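Local coordinates for YjeF-related protein (Enterococcus faecalis, PDB 2R3B) that probably dehydrates the S-form of NAD(P)HX, a hydrated and damaged form of NAD(P)H, at the expense of ADP, restoring the usable cofactor, at residues M62-C67 and T75-D80; V97-T102 and Q128-M133; I212-E217 and P250-I255; S263-D268 and P286-K291. One frame throughout, in Å; residues are numbered along the deposited sequence. Where two conformers were deposited one is given.

Interaction 1: M62-C67 and T75-D80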
loop_
_atom_site.group_PDB
_atom_site.type_symbol
_atom_site.label_atom_id
_atom_site.label_comp_id
_atom_site.label_asym_id
_atom_site.label_seq_id
_atom_site.Cartn_x
_atom_site.Cartn_y
_atom_site.Cartn_z
HETATM N N MSE B 62 12.769 -1.204 -3.826
HETATM C CA MSE B 62 13.447 -0.908 -2.556
HETATM C C MSE B 62 14.562 0.148 -2.699
HETATM O O MSE B 62 14.676 1.057 -1.867
HETATM C CB MSE B 62 13.942 -2.227 -1.916
HETATM C CG MSE B 62 12.780 -3.069 -1.413
HETATM SE SE MSE B 62 13.274 -4.572 -0.385
HETATM C CE MSE B 62 13.877 -5.696 -1.790
ATOM N N SER B 63 15.342 0.082 -3.781
ATOM C CA SER B 63 16.274 1.149 -4.065
ATOM C C SER B 63 15.611 2.495 -4.246
ATOM O O SER B 63 16.154 3.524 -3.826
ATOM C CB SER B 63 17.056 0.850 -5.340
ATOM O OG SER B 63 17.794 -0.330 -5.211
ATOM N N THR B 64 14.464 2.497 -4.927
ATOM C CA THR B 64 13.709 3.741 -5.161
ATOM C C THR B 64 13.266 4.364 -3.857
ATOM O O THR B 64 13.445 5.559 -3.661
ATOM C CB THR B 64 12.518 3.448 -6.085
ATOM O OG1 THR B 64 13.036 2.890 -7.307
ATOM C CG2 THR B 64 11.688 4.728 -6.356
ATOM N N GLU B 65 12.709 3.579 -2.951
ATOM C CA GLU B 65 12.248 4.114 -1.668
ATOM C C GLU B 65 13.436 4.740 -0.891
ATOM O O GLU B 65 13.306 5.791 -0.261
ATOM C CB GLU B 65 11.558 3.006 -0.850
ATOM C CG GLU B 65 10.919 3.530 0.442
ATOM C CD GLU B 65 9.808 2.649 1.006
ATOM O OE1 GLU B 65 9.814 1.428 0.697
ATOM O OE2 GLU B 65 8.943 3.203 1.763
ATOM N N ALA B 66 14.586 4.069 -0.930
ATOM C CA ALA B 66 15.811 4.548 -0.261
ATOM C C ALA B 66 16.245 5.883 -0.867
ATOM O O ALA B 66 16.571 6.845 -0.156
ATOM C CB ALA B 66 16.951 3.489 -0.421
ATOM N N CYS B 67 16.243 5.954 -2.186
ATOM C CA CYS B 67 16.691 7.175 -2.879
ATOM C C CYS B 67 15.813 8.399 -2.578
ATOM O O CYS B 67 16.314 9.468 -2.200
ATOM C CB CYS B 67 16.765 6.897 -4.383
ATOM S SG CYS B 67 17.503 8.206 -5.368
ATOM N N THR B 75 13.758 11.560 -8.898
ATOM C CA THR B 75 14.132 10.153 -9.072
ATOM C C THR B 75 13.318 9.590 -10.230
ATOM O O THR B 75 12.084 9.673 -10.223
ATOM C CB THR B 75 13.889 9.306 -7.783
ATOM O OG1 THR B 75 14.728 9.797 -6.723
ATOM C CG2 THR B 75 14.214 7.819 -7.976
ATOM N N THR B 76 14.030 9.009 -11.199
ATOM C CA THR B 76 13.400 8.285 -12.314
ATOM C C THR B 76 13.860 6.848 -12.283
ATOM O O THR B 76 15.059 6.588 -12.044
ATOM C CB THR B 76 13.760 8.913 -13.672
ATOM O OG1 THR B 76 13.464 10.301 -13.624
ATOM C CG2 THR B 76 12.954 8.281 -14.817
ATOM N N VAL B 77 12.938 5.924 -12.549
ATOM C CA VAL B 77 13.255 4.510 -12.527
ATOM C C VAL B 77 13.045 3.928 -13.913
ATOM O O VAL B 77 11.943 4.002 -14.460
ATOM C CB VAL B 77 12.436 3.743 -11.477
ATOM C CG1 VAL B 77 12.940 2.284 -11.317
ATOM C CG2 VAL B 77 12.508 4.464 -10.088
ATOM N N ILE B 78 14.103 3.333 -14.464
ATOM C CA ILE B 78 14.001 2.512 -15.684
ATOM C C ILE B 78 13.931 1.051 -15.252
ATOM O O ILE B 78 14.881 0.516 -14.685
ATOM C CB ILE B 78 15.215 2.703 -16.625
ATOM C CG1 ILE B 78 15.377 4.164 -17.050
ATOM C CG2 ILE B 78 15.131 1.735 -17.853
ATOM C CD1 ILE B 78 16.762 4.430 -17.699
ATOM N N THR B 79 12.777 0.451 -15.442
ATOM C CA THR B 79 12.474 -0.866 -14.926
ATOM C C THR B 79 11.413 -1.487 -15.796
ATOM O O THR B 79 10.759 -0.806 -16.555
ATOM C CB THR B 79 11.994 -0.814 -13.458
ATOM O OG1 THR B 79 11.857 -2.154 -12.978
ATOM C CG2 THR B 79 10.637 -0.114 -13.297
ATOM N N ASP B 80 11.251 -2.799 -15.739
ATOM C CA ASP B 80 10.184 -3.403 -16.552
ATOM C C ASP B 80 8.836 -2.767 -16.232
ATOM O O ASP B 80 8.479 -2.525 -15.074
ATOM C CB ASP B 80 10.121 -4.906 -16.346
ATOM C CG ASP B 80 9.391 -5.614 -17.451
ATOM O OD1 ASP B 80 8.139 -5.582 -17.466
ATOM O OD2 ASP B 80 10.082 -6.237 -18.300
#
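Thr64 lays both branches of its side chain against the CG2 methyl of Val77. The hydroxyl comes closest, OG1 lying 3.2 Å from Val77 CG2, and Thr64 CG2 rests 3.8 Å from the same methyl. With chi1 at -58° the hydroxyl sits beside its own backbone nitrogen, where it can reach back one turn and hydrogen-bond to the carbonyl of Ile60. Threonine suits the spot because its polar atom is satisfied within its own helix, while the methyl adds to the packing against Val77. Val77 answers with two methyls, CG2 pressed on Thr64 and CG1 a little farther from the hydroxyl. Helix 57-70 is the middle element of a right-handed beta-alpha-beta unit whose strands, 46-50 and 74-78, lie next to each other and parallel in the central sheet of this ribokinase-like fold. Helix and strand run nearly antiparallel, at 171°, with their axes 9.5 Å apart, so residues along one face of the helix meet alternate residues of the strand. Thr75, two positions before Val77, points to the same side. Its CG2 is 4.3 Å from Thr64 CG2, and its OG1 stands 3.5 Å from Cys67 SG. A chi1 of -172° carries that sulfur away from the backbone nitrogen and out over Thr75; the slim cysteine side chain reaches the strand with this one atom. All four residues are buried, and Leu49 of the neighbouring strand 46-50 packs on both Thr64 and Thr75. On another side of the helix, Ser63 OG is hydrogen-bonded to the carbonyl of Asp235, a residue predicted to bind (6S)-NADPHX.

Interaction 2: V97-T102 and Q128-M133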
loop_
_atom_site.group_PDB
_atom_site.type_symbol
_atom_site.label_atom_id
_atom_site.label_comp_id
_atom_site.label_asym_id
_atom_site.label_seq_id
_atom_site.Cartn_x
_atom_site.Cartn_y
_atom_site.Cartn_z
ATOM N N VAL B 97 10.067 4.719 -16.422
ATOM C CA VAL B 97 10.350 4.499 -17.830
ATOM C C VAL B 97 10.553 2.999 -18.003
ATOM O O VAL B 97 11.229 2.362 -17.189
ATOM C CB VAL B 97 11.595 5.281 -18.268
ATOM C CG1 VAL B 97 11.968 4.991 -19.764
ATOM C CG2 VAL B 97 11.363 6.819 -18.015
ATOM N N GLY B 98 9.917 2.422 -19.005
ATOM C CA GLY B 98 10.109 0.985 -19.304
ATOM C C GLY B 98 11.372 0.688 -20.100
ATOM O O GLY B 98 11.935 1.533 -20.799
ATOM N N PHE B 99 11.843 -0.528 -19.987
ATOM C CA PHE B 99 13.024 -0.963 -20.730
ATOM C C PHE B 99 12.869 -0.858 -22.238
ATOM O O PHE B 99 13.881 -0.723 -22.959
ATOM C CB PHE B 99 13.324 -2.415 -20.418
ATOM C CG PHE B 99 13.880 -2.664 -19.042
ATOM C CD1 PHE B 99 14.872 -1.872 -18.503
ATOM C CD2 PHE B 99 13.473 -3.769 -18.339
ATOM C CE1 PHE B 99 15.391 -2.144 -17.240
ATOM C CE2 PHE B 99 14.010 -4.045 -17.091
ATOM C CZ PHE B 99 14.951 -3.217 -16.555
ATOM N N GLU B 100 11.638 -0.975 -22.735
ATOM C CA GLU B 100 11.316 -0.930 -24.163
ATOM C C GLU B 100 11.326 0.489 -24.728
ATOM O O GLU B 100 11.300 0.695 -25.943
ATOM C CB GLU B 100 9.927 -1.575 -24.387
ATOM C CG GLU B 100 8.678 -0.636 -24.110
ATOM C CD GLU B 100 8.135 -0.577 -22.630
ATOM O OE1 GLU B 100 8.781 -0.958 -21.733
ATOM O OE2 GLU B 100 7.041 -0.089 -22.416
ATOM N N GLU B 101 11.303 1.482 -23.838
ATOM C CA GLU B 101 11.191 2.885 -24.211
ATOM C C GLU B 101 12.585 3.452 -24.515
ATOM O O GLU B 101 13.139 4.247 -23.767
ATOM C CB GLU B 101 10.492 3.651 -23.080
ATOM C CG GLU B 101 9.064 3.235 -22.883
ATOM C CD GLU B 101 8.360 4.163 -21.939
ATOM O OE1 GLU B 101 7.941 5.260 -22.374
ATOM O OE2 GLU B 101 8.201 3.797 -20.748
ATOM N N THR B 102 13.150 3.025 -25.648
ATOM C CA THR B 102 14.579 3.228 -25.945
ATOM C C THR B 102 14.970 4.711 -25.924
ATOM O O THR B 102 15.961 5.086 -25.332
ATOM C CB THR B 102 14.928 2.647 -27.338
ATOM O OG1 THR B 102 14.462 1.301 -27.395
ATOM C CG2 THR B 102 16.469 2.666 -27.596
ATOM N N GLN B 128 21.787 -7.221 -20.408
ATOM C CA GLN B 128 23.042 -6.977 -21.101
ATOM C C GLN B 128 22.978 -5.796 -22.011
ATOM O O GLN B 128 23.879 -4.993 -22.011
ATOM C CB GLN B 128 23.476 -8.204 -21.906
ATOM C CG GLN B 128 23.840 -9.369 -21.060
ATOM C CD GLN B 128 23.874 -10.650 -21.863
ATOM O OE1 GLN B 128 24.387 -10.663 -22.984
ATOM N NE2 GLN B 128 23.341 -11.724 -21.307
ATOM N N GLN B 129 21.908 -5.677 -22.795
ATOM C CA GLN B 129 21.768 -4.551 -23.695
ATOM C C GLN B 129 21.677 -3.231 -22.974
ATOM O O GLN B 129 22.338 -2.277 -23.353
ATOM C CB GLN B 129 20.510 -4.701 -24.574
ATOM C CG GLN B 129 20.287 -3.516 -25.498
ATOM C CD GLN B 129 19.252 -3.810 -26.593
ATOM O OE1 GLN B 129 18.217 -4.403 -26.325
ATOM N NE2 GLN B 129 19.543 -3.400 -27.820
ATOM N N ILE B 130 20.827 -3.161 -21.949
ATOM C CA ILE B 130 20.677 -1.922 -21.177
ATOM C C ILE B 130 22.011 -1.496 -20.535
ATOM O O ILE B 130 22.395 -0.315 -20.585
ATOM C CB ILE B 130 19.596 -2.050 -20.075
ATOM C CG1 ILE B 130 18.214 -2.391 -20.660
ATOM C CG2 ILE B 130 19.454 -0.702 -19.324
ATOM C CD1 ILE B 130 17.510 -1.194 -21.327
ATOM N N LEU B 131 22.729 -2.446 -19.950
ATOM C CA LEU B 131 24.064 -2.126 -19.386
ATOM C C LEU B 131 25.006 -1.550 -20.455
ATOM O O LEU B 131 25.653 -0.538 -20.240
ATOM C CB LEU B 131 24.709 -3.364 -18.751
ATOM C CG LEU B 131 26.112 -3.168 -18.168
ATOM C CD1 LEU B 131 26.090 -2.120 -17.080
ATOM C CD2 LEU B 131 26.665 -4.482 -17.631
ATOM N N LYS B 132 25.082 -2.192 -21.615
ATOM C CA LYS B 132 25.933 -1.645 -22.681
ATOM C C LYS B 132 25.516 -0.235 -23.085
ATOM O O LYS B 132 26.373 0.598 -23.305
ATOM C CB LYS B 132 25.859 -2.491 -23.934
ATOM C CG LYS B 132 26.454 -3.846 -23.834
ATOM C CD LYS B 132 26.408 -4.477 -25.221
ATOM C CE LYS B 132 26.343 -5.956 -25.214
ATOM N NZ LYS B 132 26.110 -6.361 -26.647
HETATM N N MSE B 133 24.204 0.006 -23.232
HETATM C CA MSE B 133 23.724 1.335 -23.617
HETATM C C MSE B 133 24.162 2.342 -22.582
HETATM O O MSE B 133 24.661 3.400 -22.917
HETATM C CB MSE B 133 22.195 1.355 -23.803
HETATM C CG MSE B 133 21.722 0.560 -25.002
HETATM SE SE MSE B 133 19.781 0.494 -25.137
HETATM C CE MSE B 133 19.466 2.274 -25.129
#
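Phe99 and Ile130 bring their CA atoms to 7.7 Å where a type I beta turn, Gly98 to Glu101, passes alongside helix 125-137. The turn links strand 95-97 to helix 102-111. Glu101, at the N-cap position of that helix, folds its carboxylate back on the turn: Gly98 N donates to Glu101 OE2 over 2.8 Å and almost straight, at 173°, meeting it on its anti side, somewhat out of the carboxylate plane. Together with the Glu101 N to Gly98 O bond that closes the turn, it probably steadies the loop carrying Phe99. From there the ring offers its CD1 corner to Ile130, whose CD1 lies 3.9 Å away, the side chains crossing at roughly a right angle. Phe99 also packs on Ile78, so a large flat ring bridges strand and helix, while the branched isoleucine reaches it with its CG1-CD1 arm. One helical turn on, Met133, present as selenomethionine, bends at chi3 (55°) to bring its CE methyl 3.9 Å from Thr102 CG2; two conformers were modelled, so this touch is less certain. The contact is thus apolar, resting on van der Waals fit and partial burial, while hydrogen bonds serve the turn and the helix separately.

Interaction 3: I212-E217 and P250-I255. With EDO (1,2-ethanediol), chain O; EDO (1,2-ethanediol), chain P.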
loop_
_atom_site.group_PDB
_atom_site.type_symbol
_atom_site.label_atom_id
_atom_site.label_comp_id
_atom_site.label_asym_id
_atom_site.label_seq_id
_atom_site.Cartn_x
_atom_site.Cartn_y
_atom_site.Cartn_z
ATOM N N ILE B 212 35.644 0.530 2.001
ATOM C CA ILE B 212 35.613 1.328 0.776
ATOM C C ILE B 212 37.033 1.654 0.319
ATOM O O ILE B 212 37.780 2.351 1.027
ATOM C CB ILE B 212 34.796 2.624 0.950
ATOM C CG1 ILE B 212 33.407 2.323 1.534
ATOM C CG2 ILE B 212 34.699 3.410 -0.372
ATOM C CD1 ILE B 212 32.723 3.539 2.045
ATOM N N PHE B 213 37.374 1.147 -0.860
ATOM C CA PHE B 213 38.665 1.398 -1.520
ATOM C C PHE B 213 38.503 2.462 -2.588
ATOM O O PHE B 213 37.573 2.435 -3.385
ATOM C CB PHE B 213 39.210 0.110 -2.132
ATOM C CG PHE B 213 39.503 -0.929 -1.106
ATOM C CD1 PHE B 213 40.689 -0.873 -0.393
ATOM C CD2 PHE B 213 38.581 -1.908 -0.783
ATOM C CE1 PHE B 213 40.947 -1.812 0.597
ATOM C CE2 PHE B 213 38.842 -2.844 0.200
ATOM C CZ PHE B 213 40.032 -2.785 0.896
ATOM N N HIS B 214 39.460 3.373 -2.637
ATOM C CA HIS B 214 39.446 4.468 -3.589
ATOM C C HIS B 214 40.879 5.036 -3.673
ATOM O O HIS B 214 41.832 4.406 -3.205
ATOM C CB HIS B 214 38.464 5.521 -3.093
ATOM C CG HIS B 214 38.842 6.119 -1.774
ATOM N ND1 HIS B 214 39.203 7.444 -1.641
ATOM C CD2 HIS B 214 38.912 5.582 -0.534
ATOM C CE1 HIS B 214 39.486 7.695 -0.377
ATOM N NE2 HIS B 214 39.313 6.586 0.320
ATOM N N ALA B 215 41.013 6.208 -4.285
ATOM C CA ALA B 215 42.340 6.810 -4.512
ATOM C C ALA B 215 43.050 7.247 -3.236
ATOM O O ALA B 215 44.271 7.387 -3.238
ATOM C CB ALA B 215 42.240 7.957 -5.501
ATOM N N GLY B 216 42.303 7.406 -2.152
ATOM C CA GLY B 216 42.811 7.807 -0.835
ATOM C C GLY B 216 42.884 6.658 0.145
ATOM O O GLY B 216 42.864 5.502 -0.268
ATOM N N GLU B 217 43.030 6.970 1.439
ATOM C CA GLU B 217 43.061 5.949 2.488
ATOM C C GLU B 217 41.688 5.318 2.555
ATOM O O GLU B 217 40.700 6.047 2.606
ATOM C CB GLU B 217 43.375 6.530 3.886
ATOM C CG GLU B 217 44.866 6.783 4.095
ATOM C CD GLU B 217 45.255 7.087 5.555
ATOM O OE1 GLU B 217 44.368 7.479 6.364
ATOM O OE2 GLU B 217 46.463 6.927 5.869
ATOM N N PRO B 250 30.982 15.918 -4.170
ATOM C CA PRO B 250 31.427 14.819 -5.033
ATOM C C PRO B 250 32.757 14.190 -4.614
ATOM O O PRO B 250 33.672 14.114 -5.410
ATOM C CB PRO B 250 31.525 15.490 -6.403
ATOM C CG PRO B 250 31.841 16.919 -6.089
ATOM C CD PRO B 250 31.117 17.238 -4.822
ATOM N N THR B 251 32.853 13.727 -3.372
ATOM C CA THR B 251 34.042 13.071 -2.867
ATOM C C THR B 251 33.668 11.713 -2.284
ATOM O O THR B 251 32.500 11.459 -1.995
ATOM C CB THR B 251 34.743 13.915 -1.805
ATOM O OG1 THR B 251 33.936 13.991 -0.641
ATOM C CG2 THR B 251 34.992 15.314 -2.312
ATOM N N ILE B 252 34.636 10.827 -2.084
ATOM C CA ILE B 252 34.302 9.483 -1.629
ATOM C C ILE B 252 33.805 9.488 -0.182
ATOM O O ILE B 252 33.129 8.550 0.241
ATOM C CB ILE B 252 35.427 8.473 -1.925
ATOM C CG1 ILE B 252 35.906 8.619 -3.388
ATOM C CG2 ILE B 252 34.974 7.006 -1.660
ATOM C CD1 ILE B 252 34.764 8.678 -4.481
ATOM N N GLU B 253 34.053 10.571 0.571
ATOM C CA GLU B 253 33.505 10.670 1.914
ATOM C C GLU B 253 31.971 10.569 1.891
ATOM O O GLU B 253 31.341 10.050 2.821
ATOM C CB GLU B 253 33.886 11.989 2.565
ATOM C CG GLU B 253 35.320 12.009 3.150
ATOM C CD GLU B 253 36.444 12.221 2.127
ATOM O OE1 GLU B 253 36.197 12.512 0.927
ATOM O OE2 GLU B 253 37.615 12.096 2.557
ATOM N N THR B 254 31.377 11.088 0.822
ATOM C CA THR B 254 29.921 11.054 0.668
ATOM C C THR B 254 29.426 9.622 0.599
ATOM O O THR B 254 28.425 9.307 1.189
ATOM C CB THR B 254 29.493 11.892 -0.547
ATOM O OG1 THR B 254 29.738 13.281 -0.248
ATOM C CG2 THR B 254 28.010 11.699 -0.875
ATOM N N ILE B 255 30.146 8.774 -0.118
ATOM C CA ILE B 255 29.811 7.367 -0.251
ATOM C C ILE B 255 29.970 6.684 1.107
ATOM O O ILE B 255 29.127 5.915 1.513
ATOM C CB ILE B 255 30.680 6.679 -1.348
ATOM C CG1 ILE B 255 30.482 7.340 -2.714
ATOM C CG2 ILE B 255 30.338 5.170 -1.459
ATOM C CD1 ILE B 255 31.435 6.886 -3.777
HETATM C C1 EDO O . 38.181 6.609 -8.009
HETATM O O1 EDO O . 37.949 7.999 -8.241
HETATM C C2 EDO O . 38.350 6.373 -6.518
HETATM O O2 EDO O . 38.916 7.580 -5.959
HETATM C C1 EDO P . 35.715 11.352 -8.643
HETATM O O1 EDO P . 35.478 12.758 -8.815
HETATM C C2 EDO P . 36.516 11.074 -7.378
HETATM O O2 EDO P . 36.025 11.832 -6.259
#
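The imidazole of His214 is used here as a flat surface, with the aliphatic side chain of Ile252 lying over one face. The pair joins the loop just after strand 211-213, near one end of the central sheet of the ribokinase-like fold, to the start of helix 252-269. Ile252 CG2 is 4.3 Å from the ring centroid and 23° off the ring normal, a CH-pi contact; Ile252 CG1 lies above the plane beyond the rim, 3.9 Å from His214 ND1. Ile252 has two deposited conformers; one is described. Just upstream, Ile212 CG2 meets Ile252 CG2 at 3.8 Å, and Ile212 CD1 reaches the backbone of Ile255, so branched aliphatic residues pack between sheet and helix. Thr202 of the adjacent strand touches Ile212, His214 and Ile252 alike. A chi1 of 62° turns the His214 ring so that Ile252 lies over one face, and the Phe219 ring meets it nearly parallel. Histidine suits this partly exposed loop at the strand's end because it packs and bonds at once. Beside His214 a 1,2-ethanediol molecule, probably from the crystallisation liquor, accepts a bond from Ala215 N. His214 NE2 donates to Glu217 O over 2.7 Å, approaching from above the carbonyl plane.

Interaction 4: S263-D268 and P286-K291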
loop_
_atom_site.group_PDB
_atom_site.type_symbol
_atom_site.label_atom_id
_atom_site.label_comp_id
_atom_site.label_asym_id
_atom_site.label_seq_id
_atom_site.Cartn_x
_atom_site.Cartn_y
_atom_site.Cartn_z
ATOM N N SER B 263 24.069 1.267 7.903
ATOM C CA SER B 263 24.330 0.334 8.999
ATOM C C SER B 263 23.985 0.906 10.387
ATOM O O SER B 263 23.668 0.136 11.300
ATOM C CB SER B 263 25.775 -0.142 8.939
ATOM O OG SER B 263 26.662 0.939 9.070
ATOM N N LEU B 264 24.059 2.223 10.580
ATOM C CA LEU B 264 23.682 2.837 11.857
ATOM C C LEU B 264 22.213 2.628 12.109
ATOM O O LEU B 264 21.780 2.202 13.177
ATOM C CB LEU B 264 23.982 4.341 11.882
ATOM C CG LEU B 264 23.542 5.136 13.114
ATOM C CD1 LEU B 264 24.386 4.693 14.321
ATOM C CD2 LEU B 264 23.702 6.604 12.880
ATOM N N ILE B 265 21.420 2.909 11.089
ATOM C CA ILE B 265 19.975 2.720 11.205
ATOM C C ILE B 265 19.652 1.235 11.388
ATOM O O ILE B 265 18.823 0.865 12.218
ATOM C CB ILE B 265 19.233 3.309 9.986
ATOM C CG1 ILE B 265 19.344 4.828 9.944
ATOM C CG2 ILE B 265 17.733 2.922 10.055
ATOM C CD1 ILE B 265 18.964 5.424 8.543
ATOM N N GLY B 266 20.290 0.377 10.609
ATOM C CA GLY B 266 20.003 -1.043 10.676
ATOM C C GLY B 266 20.409 -1.583 12.034
ATOM O O GLY B 266 19.743 -2.425 12.581
ATOM N N ASP B 267 21.512 -1.065 12.592
ATOM C CA ASP B 267 21.972 -1.528 13.898
ATOM C C ASP B 267 21.002 -1.098 14.982
ATOM O O ASP B 267 20.712 -1.873 15.891
ATOM C CB ASP B 267 23.361 -0.970 14.194
ATOM C CG ASP B 267 24.464 -1.710 13.467
ATOM O OD1 ASP B 267 24.224 -2.788 12.859
ATOM O OD2 ASP B 267 25.625 -1.227 13.522
ATOM N N ASP B 268 20.500 0.132 14.885
ATOM C CA ASP B 268 19.489 0.650 15.806
ATOM C C ASP B 268 18.205 -0.188 15.738
ATOM O O ASP B 268 17.626 -0.550 16.773
ATOM C CB ASP B 268 19.167 2.129 15.552
ATOM C CG ASP B 268 20.235 3.070 16.077
ATOM O OD1 ASP B 268 21.173 2.571 16.761
ATOM O OD2 ASP B 268 20.109 4.295 15.784
ATOM N N PRO B 286 14.758 10.210 6.723
ATOM C CA PRO B 286 14.542 11.641 7.004
ATOM C C PRO B 286 14.782 12.081 8.457
ATOM O O PRO B 286 15.367 13.144 8.680
ATOM C CB PRO B 286 13.096 11.864 6.571
ATOM C CG PRO B 286 12.853 10.767 5.513
ATOM C CD PRO B 286 13.599 9.591 6.053
ATOM N N THR B 287 14.375 11.268 9.428
ATOM C CA THR B 287 14.605 11.603 10.850
ATOM C C THR B 287 16.058 11.479 11.261
ATOM O O THR B 287 16.602 12.342 11.953
ATOM C CB THR B 287 13.695 10.832 11.779
ATOM O OG1 THR B 287 13.834 9.428 11.543
ATOM C CG2 THR B 287 12.268 11.219 11.524
ATOM N N TYR B 288 16.734 10.436 10.789
ATOM C CA TYR B 288 18.152 10.306 11.086
ATOM C C TYR B 288 19.003 11.398 10.456
ATOM O O TYR B 288 19.905 11.932 11.102
ATOM C CB TYR B 288 18.681 8.938 10.631
ATOM C CG TYR B 288 18.515 7.846 11.654
ATOM C CD1 TYR B 288 17.275 7.265 11.865
ATOM C CD2 TYR B 288 19.589 7.439 12.449
ATOM C CE1 TYR B 288 17.109 6.246 12.803
ATOM C CE2 TYR B 288 19.433 6.429 13.397
ATOM C CZ TYR B 288 18.184 5.840 13.562
ATOM O OH TYR B 288 17.980 4.827 14.495
HETATM N N MSE B 289 18.735 11.729 9.190
HETATM C CA MSE B 289 19.537 12.735 8.517
HETATM C C MSE B 289 19.375 14.114 9.151
HETATM O O MSE B 289 20.335 14.864 9.228
HETATM C CB MSE B 289 19.233 12.773 7.023
HETATM C CG MSE B 289 19.666 11.486 6.333
HETATM SE SE MSE B 289 19.262 11.442 4.458
HETATM C CE MSE B 289 20.424 12.783 3.909
ATOM N N LYS B 290 18.173 14.422 9.641
ATOM C CA LYS B 290 17.937 15.683 10.317
ATOM C C LYS B 290 18.834 15.816 11.559
ATOM O O LYS B 290 19.349 16.888 11.847
ATOM C CB LYS B 290 16.457 15.778 10.713
ATOM C CG LYS B 290 16.060 17.153 11.275
ATOM C CD LYS B 290 16.093 18.238 10.205
ATOM C CE LYS B 290 15.855 19.602 10.829
ATOM N NZ LYS B 290 15.753 20.591 9.743
ATOM N N LYS B 291 19.027 14.715 12.260
ATOM C CA LYS B 291 19.776 14.718 13.516
ATOM C C LYS B 291 21.243 15.073 13.261
ATOM O O LYS B 291 21.840 15.790 14.045
ATOM C CB LYS B 291 19.634 13.364 14.234
ATOM C CG LYS B 291 20.771 13.057 15.233
ATOM C CD LYS B 291 20.337 12.121 16.346
ATOM C CE LYS B 291 21.539 11.495 17.099
ATOM N NZ LYS B 291 22.817 12.266 16.985
#
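Two helices of the C-terminal region, 252-269 and 278-292, pack together, with Tyr288 reaching across to Ile265 and Asp268; Ile265 also touches Ile281, Ala284 and Leu285. The local axes cross at 117° and stay 11.4 Å apart, a wide spacing that a long aromatic side chain can bridge. Ile265 lies under the ring: its CG1 sits 3.5 Å from the centroid of the Tyr288 ring and only 8° off the normal, a CH-pi contact almost exactly over the centre. Ile265 CD1 continues toward the ring's attached end, 4.0 Å from Tyr288 CG. At the ring edge Leu264 CD2 comes within 4.2 Å of Tyr288 CD2, so that face and rim are both met by aliphatic carbons. One turn farther along, the phenol hydroxyl reaches Asp268. Tyr288 OH donates to Asp268 OD2 over a short 2.5 Å, and OD2 receives the proton on its anti lone pair, away from the other oxygen; that acceptor lies in the ring plane, while the carboxylate is turned 37° against the ring. The second oxygen, Asp268 OD1, forms a salt bridge with Lys271. On helix 278-292, Pro286 and Lys290 bond to a neighbouring subunit, beside a tetramer interface. Tyrosine thus joins an apolar face to a polar tip, and the nearby lysine would probably help keep Asp268 ionised, and so able to accept the phenol proton.

Overall arrangement
Interactions 1 and 2 are neighbours, their centres 15 Å apart. Strand 95-97 pairs with strand 74-78, Val77 O lying 2.8 Å from Val97 N in a probable hydrogen bond, and Asp80 N packs 3.3 Å from Phe99 CE2. Both lie near the predicted (6S)-NADPHX site: the side chain of Thr64 is about 9 Å from those of Asp235 and Ala59, and that of Phe99 about 8 Å from Gly122. Interactions 3 and 4, away from the annotated sites, share helix 252-269, one near its start and the other near its end, with centres 21 Å apart. Interaction 3 reaches the same sheet as interaction 1, on the opposite side of the chain's centre, with centres 24 Å apart.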